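Local coordinates for protein Phospholipase/Carboxylesterase (Dyadobacter fermentans, PDB 4H0C) that probably hydrolyses carboxylic esters, and perhaps the palmitoyl thioesters of proteins, as a member of the alpha/beta hydrolase superfamily, at residues A[36-41]-A[52-57]; A[9-14]-A[89-94]; A[172-177]-A[182-187]; A[115-118]-A[124-127]. All coordinates share one frame; numbering follows the deposited sequence. Where two conformers were deposited one is given.

Contact 1 of 4, residues A[36-41]-A[52-57]; sequences ADIISL and IYAPQA
With chi1 at -73° and chi2 at 175°, Ile39 carries CG1 beside its own backbone N and stretches CD1 onward, laying the longer branch of the side chain over the methyl of Ala54. Both ends of that branch bear on the same small group: CG1 and CD1 of Ile39 each lie 3.7 Å from Ala54 CB. Roughly at right angles to that approach, CG1 of Ile39 also meets Ile52 CG2 at 3.9 Å, the two isoleucines passing each other at a slant. Ile38 adds its short branch, CG2 reaching to 4.0 Å from Ala54 CB, while its longer branch leads away. The alanine methyl is shared by two consecutive residues of the helix, and its small size probably helps the helix come close, with 6.9 Å between the CA atoms of Ile39 and Ala54. This is the packing of helix 35-39 on strand 50-55 within a beta-alpha-beta unit that starts with strand 23-28, part of the alpha/beta hydrolase sheet. Ile52 and Ala54 face this helix, whereas Tyr53 and Pro55 turn to helix 77-94 on the other side of the sheet. Two residues beyond Ala54, Gln56 folds back so that NE2 donates to a lone pair of Ala57 O at 3.1 Å, in the carbonyl plane and nearly straight (169°). Its OE1 takes the backbone N-H of Ala35 near the start of the helix.

Contact 2 of 4, residues A[9-14]-A[89-94]; sequences KQIITS and VAEIEA
The flat carboxylate of Glu91 has Ile11 on one side of its plane and the ammonium end of Lys9 on the other: CD1 of Ile11 approaches obliquely, 3.6 Å from Glu91 OE1, while Lys9 NZ is displaced the opposite way. In the alpha/beta hydrolase fold this joins one outer strand, the antiparallel 11-15, and the loop leading into it to helix 77-94, which packs across one side of the central sheet. Glu91 runs out from the helix, extended beyond CG (chi2 -172°), and both Lys9 and Ile11 come to meet it from the strand side. The Lys9 chain, bent at chi3 (142°), brings CE closer to the carboxylate than the charged nitrogen. The salt bridge from Lys9 NZ to Glu91 OE1 is long, at 3.6 Å, and probably contributes modestly at this surface position. Glu87, a turn earlier, sets its OE2 near Glu91 OE1, so the lysine charge may also ease the repulsion between the two acids. Were Glu91 replaced by an alanine, Lys9 would probably lose its mate on the helix and the methyl end of Ile11 would be uncovered. The tightest approach belongs to a methylene, Lys9 CE, 3.1 Å from Glu91 OE1.

Contact 3 of 4, residues A[172-177]-A[182-187]; sequences ESVTIL and AAVSQV
Val174 and Gln186 cross at about a right angle, and the valine methyl CG2 stands almost straight above CD of the flat glutamine carboxamide, 3.6 Å away. Extended from CB onward (chi1 169°, chi2 -169°), the glutamine lays CB and CG alongside that methyl and the amide flat against it. Val174 meets Val184 at a slant, CG1 against CG1 at 4.0 Å, and the other branch of this second valine, CG2, presses on Leu177 CB at 3.7 Å. Three alternate residues of the chain, Ala182, Val184 and Gln186, point at one flank of the helix. Helix 167-179 and strand 183-190, one of the sheet's two outer strands, form the second half of a beta-alpha-beta unit that begins with strand 153-160; the axes of segments 172-177 and 183-187 run nearly antiparallel (165°), 8.9 Å apart at their closest. With a serine in place of Gln186, a gap would probably open beside Val174, its CG2 left without the amide against it. At the turn between the two elements the backbone closes the contact, Ala182 N donating to Leu177 O at 3.0 Å. Leu177 O is also 3.4 Å from Ala182 CB, while the rest of the leucine packs toward Leu115 and Thr119 of helix 109-120.

Contact 4 of 4, residues A[115-118]-A[124-127]; sequences LEYT and KYGG
Helix 109-120, which follows the probable nucleophile elbow of this hydrolase family, is linked to strand 127-131 by a short loop, and the contact folds that loop back on the helix. Tyr125 of the loop is the main piece: its ring runs toward the helix and meets Thr118 and Tyr117 in turn. Thr118 meets the ring obliquely with carbon alone, CB lying 4.1 Å and CG2 4.2 Å from Tyr125 CE2. With chi1 at 55°, its OG1 is held between the backbone N and carbonyl carbon, where it bonds to Thr114 O one turn back in the helix, leaving CB and CG2 for the aromatic. The two tyrosine side chains cross at about a right angle, and Tyr125 OH comes within 4.0 Å of Tyr117 CE2. Their hydroxyls are joined through a single water, 2.7 Å from Tyr117 OH and 2.8 Å from Tyr125 OH; it lies in the plane of the Tyr125 ring, at its edge, and donates to that hydroxyl. Tyr125 OH also bonds to the carbonyl O of Asn121, so this buried oxygen has two polar partners, which should fix its position. A T-shaped contact with Phe104 of strand 102-107 further confines the ring. Val89 of helix 77-94 adjoins Tyr117, so the water bridge lies between that helix, helix 109-120 and the loop. The tyrosine pair and its water sit at the helix-to-strand return of a beta-alpha-beta crossover, characteristic of the core of an alpha/beta hydrolase fold.

Contacts 1, 2 and 3 reach one seven-stranded mixed sheet, while contact 4 lies at a helix-loop junction leading into it. Contact 1 falls within the chain span bracketed by contact 2, with contact 4 and then contact 3 following. Contacts 1 and 2, centres 11 Å apart, touch through neighbouring strands 11-15 and 50-55, where Ala54 N probably bonds to Ile12 O. Contact 3, at the opposite outer strand, is centred about 25 Å from contact 1 and 27 Å from contact 2. Contact 4 lies between, meeting contact 2 through Val89 and Tyr117 and contact 3 through Leu115 and Leu177. Between them they pack helices at both edges of the sheet and a loop against a helix near its middle.

Contact 1 of 4, residues A[36-41]-A[52-57]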
loop_
_atom_site.group_PDB
_atom_site.type_symbol
_atom_site.label_atom_id
_atom_site.label_comp_id
_atom_site.label_asym_id
_atom_site.label_seq_id
_atom_site.Cartn_x
_atom_site.Cartn_y
_atom_site.Cartn_z
ATOM N N ALA A 36 14.384 4.638 -0.185
ATOM C CA ALA A 36 14.913 5.697 -1.069
ATOM C C ALA A 36 14.417 5.532 -2.512
ATOM O O ALA A 36 14.125 6.530 -3.181
ATOM C CB ALA A 36 16.438 5.764 -1.027
ATOM N N ASP A 37 14.352 4.273 -2.971
ATOM C CA ASP A 37 13.820 3.913 -4.289
ATOM C C ASP A 37 12.405 4.458 -4.431
ATOM O O ASP A 37 12.151 5.347 -5.246
ATOM C CB ASP A 37 13.753 2.388 -4.475
ATOM C CG ASP A 37 15.108 1.741 -4.702
ATOM O OD1 ASP A 37 16.030 2.425 -5.191
ATOM O OD2 ASP A 37 15.241 0.525 -4.397
ATOM N N ILE A 38 11.499 3.920 -3.619
ATOM C CA ILE A 38 10.061 4.205 -3.725
ATOM C C ILE A 38 9.755 5.703 -3.630
ATOM O O ILE A 38 8.861 6.200 -4.310
ATOM C CB ILE A 38 9.196 3.341 -2.750
ATOM C CG1 ILE A 38 7.743 3.184 -3.256
ATOM C CG2 ILE A 38 9.208 3.885 -1.307
ATOM C CD1 ILE A 38 7.579 2.406 -4.540
ATOM N N ILE A 39 10.520 6.425 -2.806
ATOM C CA ILE A 39 10.360 7.884 -2.692
ATOM C C ILE A 39 10.583 8.587 -4.033
ATOM O O ILE A 39 9.932 9.596 -4.326
ATOM C CB ILE A 39 11.264 8.462 -1.600
ATOM C CG1 ILE A 39 10.692 8.070 -0.242
ATOM C CG2 ILE A 39 11.400 9.975 -1.728
ATOM C CD1 ILE A 39 11.555 8.471 0.940
ATOM N N SER A 40 11.460 8.040 -4.867
ATOM C CA SER A 40 11.743 8.693 -6.145
ATOM C C SER A 40 10.507 8.754 -7.062
ATOM O O SER A 40 10.522 9.464 -8.081
ATOM C CB SER A 40 12.929 8.055 -6.855
ATOM O OG SER A 40 12.606 6.747 -7.262
ATOM N N LEU A 41 9.446 8.017 -6.715
ATOM C CA LEU A 41 8.185 8.130 -7.478
ATOM C C LEU A 41 7.572 9.523 -7.346
ATOM O O LEU A 41 6.696 9.883 -8.126
ATOM C CB LEU A 41 7.159 7.058 -7.094
ATOM C CG LEU A 41 7.386 5.647 -7.667
ATOM C CD1 LEU A 41 6.516 4.621 -6.966
ATOM C CD2 LEU A 41 7.202 5.562 -9.180
ATOM N N ILE A 52 6.246 13.042 3.013
ATOM C CA ILE A 52 6.433 11.661 2.525
ATOM C C ILE A 52 7.138 10.836 3.589
ATOM O O ILE A 52 8.211 11.228 4.067
ATOM C CB ILE A 52 7.244 11.643 1.208
ATOM C CG1 ILE A 52 6.493 12.394 0.093
ATOM C CG2 ILE A 52 7.665 10.221 0.827
ATOM C CD1 ILE A 52 7.381 12.757 -1.086
ATOM N N TYR A 53 6.504 9.733 3.996
ATOM C CA TYR A 53 7.114 8.743 4.889
ATOM C C TYR A 53 7.254 7.422 4.155
ATOM O O TYR A 53 6.275 6.917 3.618
ATOM C CB TYR A 53 6.191 8.482 6.085
ATOM C CG TYR A 53 6.197 9.596 7.117
ATOM C CD1 TYR A 53 6.681 9.367 8.412
ATOM C CD2 TYR A 53 5.697 10.860 6.814
ATOM C CE1 TYR A 53 6.692 10.381 9.367
ATOM C CE2 TYR A 53 5.722 11.883 7.762
ATOM C CZ TYR A 53 6.222 11.625 9.038
ATOM O OH TYR A 53 6.258 12.605 9.999
ATOM N N ALA A 54 8.446 6.831 4.171
ATOM C CA ALA A 54 8.660 5.539 3.535
ATOM C C ALA A 54 9.419 4.638 4.518
ATOM O O ALA A 54 10.615 4.844 4.740
ATOM C CB ALA A 54 9.440 5.705 2.243
ATOM N N PRO A 55 8.726 3.660 5.133
ATOM C CA PRO A 55 9.451 2.773 6.042
ATOM C C PRO A 55 10.304 1.804 5.245
ATOM O O PRO A 55 9.916 1.415 4.137
ATOM C CB PRO A 55 8.335 2.021 6.793
ATOM C CG PRO A 55 7.149 2.082 5.895
ATOM C CD PRO A 55 7.268 3.413 5.156
ATOM N N GLN A 56 11.465 1.434 5.787
ATOM C CA GLN A 56 12.344 0.484 5.116
ATOM C C GLN A 56 12.164 -0.906 5.710
ATOM O O GLN A 56 12.292 -1.073 6.924
ATOM C CB GLN A 56 13.818 0.914 5.274
ATOM C CG GLN A 56 14.815 -0.143 4.820
ATOM C CD GLN A 56 14.825 -0.324 3.306
ATOM O OE1 GLN A 56 14.939 0.658 2.554
ATOM N NE2 GLN A 56 14.715 -1.581 2.846
ATOM N N ALA A 57 11.937 -1.903 4.853
ATOM C CA ALA A 57 11.796 -3.284 5.313
ATOM C C ALA A 57 13.145 -3.882 5.687
ATOM O O ALA A 57 14.147 -3.701 4.988
ATOM C CB ALA A 57 11.109 -4.151 4.268
#

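Contact 2 of 4, residues A[9-14]-A[89-94]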
loop_
_atom_site.group_PDB
_atom_site.type_symbol
_atom_site.label_atom_id
_atom_site.label_comp_id
_atom_site.label_asym_id
_atom_site.label_seq_id
_atom_site.Cartn_x
_atom_site.Cartn_y
_atom_site.Cartn_z
ATOM N N LYS A 9 12.298 -0.062 13.400
ATOM C CA LYS A 9 11.740 1.258 13.085
ATOM C C LYS A 9 12.716 2.078 12.230
ATOM O O LYS A 9 13.458 2.914 12.736
ATOM C CB LYS A 9 11.361 1.987 14.378
ATOM C CG LYS A 9 10.532 3.255 14.203
ATOM C CD LYS A 9 9.985 3.714 15.546
ATOM C CE LYS A 9 9.980 5.226 15.683
ATOM N NZ LYS A 9 9.782 5.642 17.107
ATOM N N GLN A 10 12.714 1.798 10.935
ATOM C CA GLN A 10 13.532 2.504 9.955
ATOM C C GLN A 10 12.580 3.299 9.053
ATOM O O GLN A 10 11.871 2.719 8.224
ATOM C CB GLN A 10 14.324 1.505 9.115
ATOM C CG GLN A 10 15.306 0.597 9.844
ATOM C CD GLN A 10 16.079 -0.290 8.869
ATOM O OE1 GLN A 10 15.827 -1.498 8.763
ATOM N NE2 GLN A 10 17.013 0.309 8.144
ATOM N N ILE A 11 12.527 4.613 9.234
ATOM C CA ILE A 11 11.547 5.436 8.518
ATOM C C ILE A 11 12.270 6.588 7.843
ATOM O O ILE A 11 12.872 7.430 8.512
ATOM C CB ILE A 11 10.444 6.001 9.454
ATOM C CG1 ILE A 11 9.658 4.869 10.142
ATOM C CG2 ILE A 11 9.483 6.881 8.663
ATOM C CD1 ILE A 11 8.960 5.273 11.435
ATOM N N ILE A 12 12.189 6.638 6.522
ATOM C CA ILE A 12 12.818 7.697 5.738
ATOM C C ILE A 12 11.758 8.725 5.355
ATOM O O ILE A 12 10.663 8.362 4.936
ATOM C CB ILE A 12 13.510 7.072 4.509
ATOM C CG1 ILE A 12 14.731 6.287 4.988
ATOM C CG2 ILE A 12 13.932 8.120 3.496
ATOM C CD1 ILE A 12 15.308 5.343 3.963
ATOM N N THR A 13 12.064 10.004 5.540
ATOM C CA THR A 13 11.115 11.060 5.209
ATOM C C THR A 13 11.628 11.953 4.074
ATOM O O THR A 13 12.844 12.113 3.890
ATOM C CB THR A 13 10.754 11.921 6.438
ATOM O OG1 THR A 13 11.936 12.566 6.915
ATOM C CG2 THR A 13 10.155 11.057 7.564
ATOM N N SER A 14 10.691 12.544 3.340
ATOM C CA SER A 14 10.957 13.461 2.235
ATOM C C SER A 14 9.728 14.380 2.034
ATOM O O SER A 14 8.808 14.415 2.867
ATOM C CB SER A 14 11.239 12.655 0.962
ATOM O OG SER A 14 11.645 13.501 -0.111
ATOM N N VAL A 89 1.712 5.654 10.518
ATOM C CA VAL A 89 0.405 6.354 10.579
ATOM C C VAL A 89 0.221 7.088 11.905
ATOM O O VAL A 89 -0.175 8.272 11.918
ATOM C CB VAL A 89 -0.798 5.429 10.280
ATOM C CG1 VAL A 89 -2.124 6.150 10.531
ATOM C CG2 VAL A 89 -0.702 4.864 8.844
ATOM N N ALA A 90 0.529 6.409 13.012
ATOM C CA ALA A 90 0.439 7.030 14.330
ATOM C C ALA A 90 1.325 8.270 14.442
ATOM O O ALA A 90 0.901 9.293 14.985
ATOM C CB ALA A 90 0.789 6.021 15.430
ATOM N N GLU A 91 2.554 8.187 13.937
ATOM C CA GLU A 91 3.465 9.355 13.965
ATOM C C GLU A 91 2.886 10.551 13.200
ATOM O O GLU A 91 2.877 11.687 13.701
ATOM C CB GLU A 91 4.847 8.985 13.420
ATOM C CG GLU A 91 5.661 8.112 14.366
ATOM C CD GLU A 91 7.105 7.901 13.919
ATOM O OE1 GLU A 91 7.731 6.934 14.398
ATOM O OE2 GLU A 91 7.618 8.693 13.093
ATOM N N ILE A 92 2.371 10.276 12.002
ATOM C CA ILE A 92 1.757 11.306 11.170
ATOM C C ILE A 92 0.593 11.972 11.907
ATOM O O ILE A 92 0.509 13.217 11.967
ATOM C CB ILE A 92 1.319 10.751 9.804
ATOM C CG1 ILE A 92 2.557 10.312 9.031
ATOM C CG2 ILE A 92 0.574 11.822 8.995
ATOM C CD1 ILE A 92 2.292 9.404 7.835
ATOM N N GLU A 93 -0.294 11.162 12.493
ATOM C CA GLU A 93 -1.413 11.741 13.221
ATOM C C GLU A 93 -0.934 12.554 14.419
ATOM O O GLU A 93 -1.516 13.591 14.709
ATOM C CB GLU A 93 -2.420 10.677 13.657
ATOM C CG GLU A 93 -3.096 9.985 12.473
ATOM C CD GLU A 93 -4.089 8.925 12.923
ATOM O OE1 GLU A 93 -3.725 7.739 12.947
ATOM O OE2 GLU A 93 -5.222 9.275 13.278
ATOM N N ALA A 94 0.145 12.123 15.075
ATOM C CA ALA A 94 0.682 12.882 16.217
ATOM C C ALA A 94 1.321 14.217 15.792
ATOM O O ALA A 94 1.479 15.124 16.616
ATOM C CB ALA A 94 1.658 12.042 17.045
#

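Contact 3 of 4, residues A[172-177]-A[182-187]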
loop_
_atom_site.group_PDB
_atom_site.type_symbol
_atom_site.label_atom_id
_atom_site.label_comp_id
_atom_site.label_asym_id
_atom_site.label_seq_id
_atom_site.Cartn_x
_atom_site.Cartn_y
_atom_site.Cartn_z
ATOM N N GLU A 172 -11.180 -10.214 -6.145
ATOM C CA GLU A 172 -11.601 -10.512 -4.768
ATOM C C GLU A 172 -11.356 -9.329 -3.865
ATOM O O GLU A 172 -12.206 -9.009 -3.018
ATOM C CB GLU A 172 -10.867 -11.729 -4.192
ATOM C CG GLU A 172 -11.178 -13.023 -4.893
ATOM C CD GLU A 172 -10.315 -14.189 -4.435
ATOM O OE1 GLU A 172 -9.067 -14.067 -4.369
ATOM O OE2 GLU A 172 -10.896 -15.253 -4.151
ATOM N N SER A 173 -10.184 -8.700 -4.034
ATOM C CA SER A 173 -9.788 -7.526 -3.238
ATOM C C SER A 173 -10.742 -6.372 -3.496
ATOM O O SER A 173 -11.194 -5.700 -2.552
ATOM C CB SER A 173 -8.321 -7.119 -3.523
ATOM O OG SER A 173 -7.442 -8.184 -3.184
ATOM N N VAL A 174 -11.060 -6.141 -4.765
ATOM C CA VAL A 174 -12.026 -5.098 -5.138
ATOM C C VAL A 174 -13.396 -5.340 -4.463
ATOM O O VAL A 174 -14.025 -4.415 -3.882
ATOM C CB VAL A 174 -12.160 -5.006 -6.685
ATOM C CG1 VAL A 174 -13.292 -4.069 -7.095
ATOM C CG2 VAL A 174 -10.838 -4.566 -7.317
ATOM N N THR A 175 -13.860 -6.580 -4.515
ATOM C CA THR A 175 -15.149 -6.924 -3.914
ATOM C C THR A 175 -15.165 -6.590 -2.419
ATOM O O THR A 175 -16.118 -5.982 -1.921
ATOM C CB THR A 175 -15.533 -8.384 -4.180
ATOM O OG1 THR A 175 -15.635 -8.568 -5.596
ATOM C CG2 THR A 175 -16.868 -8.704 -3.540
ATOM N N ILE A 176 -14.084 -6.930 -1.725
ATOM C CA ILE A 176 -13.997 -6.663 -0.283
ATOM C C ILE A 176 -13.918 -5.157 -0.028
ATOM O O ILE A 176 -14.613 -4.624 0.865
ATOM C CB ILE A 176 -12.790 -7.401 0.333
ATOM C CG1 ILE A 176 -13.095 -8.903 0.414
ATOM C CG2 ILE A 176 -12.492 -6.864 1.725
ATOM C CD1 ILE A 176 -11.894 -9.799 0.621
ATOM N N LEU A 177 -13.067 -4.471 -0.785
ATOM C CA LEU A 177 -12.936 -2.995 -0.659
ATOM C C LEU A 177 -14.263 -2.293 -0.906
ATOM O O LEU A 177 -14.651 -1.372 -0.156
ATOM C CB LEU A 177 -11.884 -2.453 -1.647
ATOM C CG LEU A 177 -10.421 -2.821 -1.366
ATOM C CD1 LEU A 177 -9.570 -2.641 -2.612
ATOM C CD2 LEU A 177 -9.866 -1.973 -0.243
ATOM N N ALA A 182 -15.163 1.572 0.189
ATOM C CA ALA A 182 -14.190 2.337 -0.593
ATOM C C ALA A 182 -14.835 2.778 -1.913
ATOM O O ALA A 182 -15.774 2.127 -2.405
ATOM C CB ALA A 182 -12.949 1.493 -0.857
ATOM N N ALA A 183 -14.328 3.869 -2.488
ATOM C CA ALA A 183 -14.666 4.255 -3.887
ATOM C C ALA A 183 -13.572 3.675 -4.795
ATOM O O ALA A 183 -12.506 4.267 -4.953
ATOM C CB ALA A 183 -14.786 5.783 -4.017
ATOM N N VAL A 184 -13.820 2.498 -5.364
ATOM C CA VAL A 184 -12.759 1.721 -6.003
ATOM C C VAL A 184 -12.659 1.881 -7.519
ATOM O O VAL A 184 -13.649 1.730 -8.229
ATOM C CB VAL A 184 -12.862 0.217 -5.669
ATOM C CG1 VAL A 184 -11.682 -0.554 -6.262
ATOM C CG2 VAL A 184 -12.890 0.043 -4.161
ATOM N N SER A 185 -11.452 2.181 -7.990
ATOM C CA SER A 185 -11.113 2.149 -9.417
ATOM C C SER A 185 -10.172 0.981 -9.666
ATOM O O SER A 185 -9.050 0.964 -9.154
ATOM C CB SER A 185 -10.419 3.438 -9.843
ATOM O OG SER A 185 -11.280 4.541 -9.734
ATOM N N GLN A 186 -10.630 0.003 -10.443
ATOM C CA GLN A 186 -9.842 -1.179 -10.747
ATOM C C GLN A 186 -9.490 -1.116 -12.213
ATOM O O GLN A 186 -10.369 -0.909 -13.068
ATOM C CB GLN A 186 -10.637 -2.460 -10.460
ATOM C CG GLN A 186 -9.998 -3.749 -10.985
ATOM C CD GLN A 186 -10.923 -4.963 -10.926
ATOM O OE1 GLN A 186 -12.150 -4.837 -10.778
ATOM N NE2 GLN A 186 -10.340 -6.143 -11.049
ATOM N N VAL A 187 -8.205 -1.261 -12.516
ATOM C CA VAL A 187 -7.784 -1.275 -13.914
ATOM C C VAL A 187 -6.836 -2.439 -14.126
ATOM O O VAL A 187 -5.848 -2.579 -13.405
ATOM C CB VAL A 187 -7.138 0.043 -14.428
ATOM C CG1 VAL A 187 -6.853 -0.103 -15.914
ATOM C CG2 VAL A 187 -8.046 1.243 -14.208
#

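Contact 4 of 4, residues A[115-118]-A[124-127]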
loop_
_atom_site.group_PDB
_atom_site.type_symbol
_atom_site.label_atom_id
_atom_site.label_comp_id
_atom_site.label_asym_id
_atom_site.label_seq_id
_atom_site.Cartn_x
_atom_site.Cartn_y
_atom_site.Cartn_z
ATOM N N LEU A 115 -2.727 -2.604 0.871
ATOM C CA LEU A 115 -4.131 -3.044 0.888
ATOM C C LEU A 115 -4.436 -3.766 2.197
ATOM O O LEU A 115 -5.479 -3.540 2.800
ATOM C CB LEU A 115 -4.422 -3.962 -0.286
ATOM C CG LEU A 115 -4.458 -3.218 -1.628
ATOM C CD1 LEU A 115 -4.563 -4.260 -2.722
ATOM C CD2 LEU A 115 -5.636 -2.227 -1.714
ATOM N N GLU A 116 -3.511 -4.615 2.649
ATOM C CA GLU A 116 -3.742 -5.406 3.854
ATOM C C GLU A 116 -3.823 -4.496 5.070
ATOM O O GLU A 116 -4.718 -4.642 5.907
ATOM C CB GLU A 116 -2.651 -6.471 4.032
ATOM C CG GLU A 116 -2.922 -7.508 5.130
ATOM C CD GLU A 116 -4.169 -8.365 4.911
ATOM O OE1 GLU A 116 -4.609 -8.544 3.737
ATOM O OE2 GLU A 116 -4.691 -8.888 5.932
ATOM N N TYR A 117 -2.926 -3.512 5.150
ATOM C CA TYR A 117 -2.967 -2.594 6.280
ATOM C C TYR A 117 -4.232 -1.742 6.304
ATOM O O TYR A 117 -4.902 -1.619 7.337
ATOM C CB TYR A 117 -1.730 -1.668 6.344
ATOM C CG TYR A 117 -1.905 -0.652 7.448
ATOM C CD1 TYR A 117 -1.605 -0.993 8.763
ATOM C CD2 TYR A 117 -2.477 0.611 7.204
ATOM C CE1 TYR A 117 -1.809 -0.087 9.801
ATOM C CE2 TYR A 117 -2.678 1.518 8.237
ATOM C CZ TYR A 117 -2.357 1.161 9.530
ATOM O OH TYR A 117 -2.558 2.035 10.569
ATOM N N THR A 118 -4.543 -1.143 5.166
ATOM C CA THR A 118 -5.658 -0.205 5.131
ATOM C C THR A 118 -7.000 -0.917 5.323
ATOM O O THR A 118 -7.902 -0.330 5.852
ATOM C CB THR A 118 -5.672 0.677 3.880
ATOM O OG1 THR A 118 -5.639 -0.156 2.730
ATOM C CG2 THR A 118 -4.443 1.602 3.868
ATOM N N LYS A 124 -11.715 6.760 6.927
ATOM C CA LYS A 124 -11.620 7.728 5.838
ATOM C C LYS A 124 -10.159 8.126 5.700
ATOM O O LYS A 124 -9.574 8.696 6.628
ATOM C CB LYS A 124 -12.495 8.962 6.085
ATOM C CG LYS A 124 -12.555 9.904 4.888
ATOM C CD LYS A 124 -13.521 11.044 5.170
ATOM C CE LYS A 124 -13.785 11.862 3.919
ATOM N NZ LYS A 124 -14.356 13.200 4.218
ATOM N N TYR A 125 -9.558 7.761 4.572
ATOM C CA TYR A 125 -8.195 8.167 4.273
ATOM C C TYR A 125 -8.223 9.147 3.110
ATOM O O TYR A 125 -9.253 9.282 2.433
ATOM C CB TYR A 125 -7.361 6.939 3.893
ATOM C CG TYR A 125 -7.047 5.989 5.049
ATOM C CD1 TYR A 125 -6.284 6.415 6.160
ATOM C CD2 TYR A 125 -7.505 4.667 5.029
ATOM C CE1 TYR A 125 -5.977 5.533 7.194
ATOM C CE2 TYR A 125 -7.225 3.791 6.066
ATOM C CZ TYR A 125 -6.456 4.215 7.130
ATOM O OH TYR A 125 -6.193 3.318 8.128
ATOM N N GLY A 126 -7.094 9.802 2.839
ATOM C CA GLY A 126 -6.999 10.683 1.679
ATOM C C GLY A 126 -7.163 9.938 0.366
ATOM O O GLY A 126 -7.873 10.385 -0.534
ATOM N N GLY A 127 -6.529 8.780 0.263
ATOM C CA GLY A 127 -6.573 7.970 -0.949
ATOM C C GLY A 127 -5.593 6.825 -0.816
ATOM O O GLY A 127 -4.650 6.897 -0.012
HETATM O O HOH W 1 -4.763 3.607 10.492
#